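Local atomic coordinates of high affinity transport system protein p37 (Mycoplasma hyorhinis, PDB entry 3EKI), a protein that binds thiamine diphosphate outside the cell membrane as the lipoprotein component of a high-affinity transport system, probably for its uptake. Residues Asn125-Leu130 against Asn339-Asp344. Sequence-based numbering, arbitrary orientation.
Sequences NASGKL and NPIPYD. With TPP (thiamine diphosphate), chain B.
One water links S127 N, at the start of helix 127-136, to P342 O and D344 OD1 of the facing loop. It accepts from S127 N at 2.8 Å. It donates to P342 O at 2.9 Å and to D344 OD1 at 2.8 Å. S127 also bonds directly across the contact, from OG to P342 O at 2.7 Å. P342 O thus takes two donors. The S127 hydroxyl approaches this oxygen at a C=O...OG angle of 131°, tilted 33° from the carbonyl plane. With chi1 at 69°, OG sits between the backbone N and the carbonyl carbon of its own residue. It also lies against the P342 ring at CD and near the I341 methyl CD1. A126 is the N-cap of helix 127-136. Its O accepts from L130 N and from the side-chain ND2 of N125, which lies in the carbonyl plane on a lone pair.

This is a binding protein of the periplasmic-binding-protein clan, and here the helix start and the loop between strands 331-337 and 345-349 form part of the thiamine diphosphate pocket. K129 NZ reaches past the contact and donates a hydrogen bond to TPP O2B at 3.0 Å; its charge probably helps offset that of the diphosphate. F106 makes a cation-pi contact with K129. Over one face of the Y343 ring lies TPP C6, the first methylene of the arm to the diphosphate, 4.0 Å above the plane and offset toward the rim. The two oxygens of the D344 carboxylate have different hydrogen-bond partners: OD1 takes the water and OD2 takes Y381 OH. OD1 also makes a close contact of 3.1 Å with TPP C7. On the protein side, D344 CB packs against N125 O at 3.3 Å.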
loop_
_atom_site.group_PDB
_atom_site.type_symbol
_atom_site.label_atom_id
_atom_site.label_comp_id
_atom_site.label_asym_id
_atom_site.label_seq_id
_atom_site.Cartn_x
_atom_site.Cartn_y
_atom_site.Cartn_z
ATOM N N ASN A 125 8.719 -0.660 -4.601
ATOM C CA ASN A 125 7.643 -0.052 -5.358
ATOM C C ASN A 125 6.321 -0.765 -5.114
ATOM O O ASN A 125 6.295 -1.954 -4.870
ATOM C CB ASN A 125 7.913 -0.087 -6.875
ATOM C CG ASN A 125 7.238 1.035 -7.628
ATOM O OD1 ASN A 125 7.779 2.133 -7.747
ATOM N ND2 ASN A 125 6.039 0.840 -8.176
ATOM N N ALA A 126 5.251 0.023 -5.250
ATOM C CA ALA A 126 3.929 -0.612 -5.181
ATOM C C ALA A 126 3.830 -1.685 -6.257
ATOM O O ALA A 126 4.280 -1.453 -7.388
ATOM C CB ALA A 126 2.863 0.453 -5.338
ATOM N N SER A 127 3.253 -2.832 -5.915
ATOM C CA SER A 127 3.207 -3.946 -6.841
ATOM C C SER A 127 2.412 -3.687 -8.113
ATOM O O SER A 127 2.819 -3.999 -9.239
ATOM C CB SER A 127 2.639 -5.176 -6.114
ATOM O OG SER A 127 1.256 -5.007 -5.803
ATOM N N GLY A 128 1.216 -3.090 -7.991
ATOM C CA GLY A 128 0.412 -2.897 -9.197
ATOM C C GLY A 128 1.093 -1.998 -10.193
ATOM O O GLY A 128 1.187 -2.271 -11.389
ATOM N N LYS A 129 1.604 -0.869 -9.710
ATOM C CA LYS A 129 2.293 0.085 -10.572
ATOM C C LYS A 129 3.495 -0.573 -11.256
ATOM O O LYS A 129 3.823 -0.323 -12.406
ATOM C CB LYS A 129 2.759 1.282 -9.761
ATOM C CG LYS A 129 1.621 2.199 -9.335
ATOM C CD LYS A 129 2.066 3.189 -8.281
ATOM C CE LYS A 129 1.011 4.292 -8.131
ATOM N NZ LYS A 129 0.708 4.508 -6.696
ATOM N N LEU A 130 4.165 -1.440 -10.504
ATOM C CA LEU A 130 5.319 -2.124 -11.116
ATOM C C LEU A 130 4.877 -3.096 -12.192
ATOM O O LEU A 130 5.479 -3.187 -13.273
ATOM C CB LEU A 130 6.093 -2.841 -10.018
ATOM C CG LEU A 130 7.220 -3.765 -10.470
ATOM C CD1 LEU A 130 8.322 -2.980 -11.169
ATOM C CD2 LEU A 130 7.749 -4.503 -9.249
ATOM N N ASN A 339 -10.643 -6.785 -3.828
ATOM C CA ASN A 339 -9.832 -7.968 -4.027
ATOM C C ASN A 339 -8.392 -7.605 -3.635
ATOM O O ASN A 339 -8.052 -6.429 -3.608
ATOM C CB ASN A 339 -9.908 -8.457 -5.462
ATOM C CG ASN A 339 -11.286 -8.887 -5.919
ATOM O OD1 ASN A 339 -12.081 -9.368 -5.123
ATOM N ND2 ASN A 339 -11.541 -8.708 -7.211
ATOM N N PRO A 340 -7.623 -8.627 -3.283
ATOM C CA PRO A 340 -6.267 -8.381 -2.771
ATOM C C PRO A 340 -5.155 -8.418 -3.808
ATOM O O PRO A 340 -5.225 -9.199 -4.759
ATOM C CB PRO A 340 -6.138 -9.583 -1.847
ATOM C CG PRO A 340 -6.820 -10.688 -2.587
ATOM C CD PRO A 340 -7.984 -10.038 -3.299
ATOM N N ILE A 341 -4.139 -7.570 -3.571
ATOM C CA ILE A 341 -2.946 -7.614 -4.448
ATOM C C ILE A 341 -1.695 -7.604 -3.591
ATOM O O ILE A 341 -1.760 -7.315 -2.395
ATOM C CB ILE A 341 -2.921 -6.442 -5.435
ATOM C CG1 ILE A 341 -2.810 -5.065 -4.794
ATOM C CG2 ILE A 341 -4.138 -6.534 -6.356
ATOM C CD1 ILE A 341 -2.601 -3.920 -5.767
ATOM N N PRO A 342 -0.524 -7.949 -4.114
ATOM C CA PRO A 342 0.646 -8.052 -3.232
ATOM C C PRO A 342 1.123 -6.733 -2.643
ATOM O O PRO A 342 0.918 -5.685 -3.224
ATOM C CB PRO A 342 1.732 -8.579 -4.185
ATOM C CG PRO A 342 0.938 -9.294 -5.251
ATOM C CD PRO A 342 -0.226 -8.333 -5.505
ATOM N N TYR A 343 1.758 -6.828 -1.474
ATOM C CA TYR A 343 2.403 -5.651 -0.905
ATOM C C TYR A 343 3.591 -5.262 -1.786
ATOM O O TYR A 343 3.790 -5.842 -2.855
ATOM C CB TYR A 343 2.820 -5.880 0.551
ATOM C CG TYR A 343 2.480 -4.749 1.481
ATOM C CD1 TYR A 343 3.416 -4.017 2.175
ATOM C CD2 TYR A 343 1.145 -4.372 1.669
ATOM C CE1 TYR A 343 3.065 -2.973 3.019
ATOM C CE2 TYR A 343 0.789 -3.348 2.509
ATOM C CZ TYR A 343 1.745 -2.638 3.195
ATOM O OH TYR A 343 1.383 -1.601 4.036
ATOM N N ASP A 344 4.371 -4.276 -1.369
ATOM C CA ASP A 344 5.372 -3.669 -2.243
ATOM C C ASP A 344 6.495 -4.655 -2.588
ATOM O O ASP A 344 6.775 -5.591 -1.854
ATOM C CB ASP A 344 5.920 -2.419 -1.589
ATOM C CG ASP A 344 4.969 -1.240 -1.545
ATOM O OD1 ASP A 344 3.763 -1.459 -1.813
ATOM O OD2 ASP A 344 5.441 -0.115 -1.246
HETATM N "N1'" TPP B . 1.468 1.140 7.231
HETATM C "C2'" TPP B . 2.244 2.181 7.620
HETATM C CM2 TPP B . 2.882 2.141 9.013
HETATM N "N3'" TPP B . 2.461 3.222 6.798
HETATM C "C4'" TPP B . 1.974 3.180 5.529
HETATM N "N4'" TPP B . 2.275 4.184 4.702
HETATM C "C5'" TPP B . 1.121 2.144 5.124
HETATM C "C6'" TPP B . 0.885 1.121 6.035
HETATM C "C7'" TPP B . 0.441 2.045 3.750
HETATM N N3 TPP B . 1.210 1.356 2.698
HETATM C C2 TPP B . 2.540 1.338 2.610
HETATM S S1 TPP B . 3.017 0.379 1.228
HETATM C C5 TPP B . 1.356 0.057 0.792
HETATM C C4 TPP B . 0.549 0.775 1.653
HETATM C CM4 TPP B . -0.979 0.557 1.705
HETATM C C6 TPP B . 0.925 -0.722 -0.456
HETATM C C7 TPP B . 1.091 0.139 -1.711
HETATM O O7 TPP B . 0.195 1.267 -1.627
HETATM P PA TPP B . 0.383 2.639 -2.407
HETATM O O1A TPP B . -0.536 3.642 -1.817
HETATM O O2A TPP B . 1.831 3.040 -2.420
HETATM O O3A TPP B . 0.077 2.366 -3.930
HETATM P PB TPP B . -1.361 2.423 -4.642
HETATM O O1B TPP B . -2.266 1.384 -4.055
HETATM O O2B TPP B . -1.030 2.132 -6.160
HETATM O O3B TPP B . -1.938 3.901 -4.569
HETATM O O HOH W 1 1.987 -2.945 -3.370
#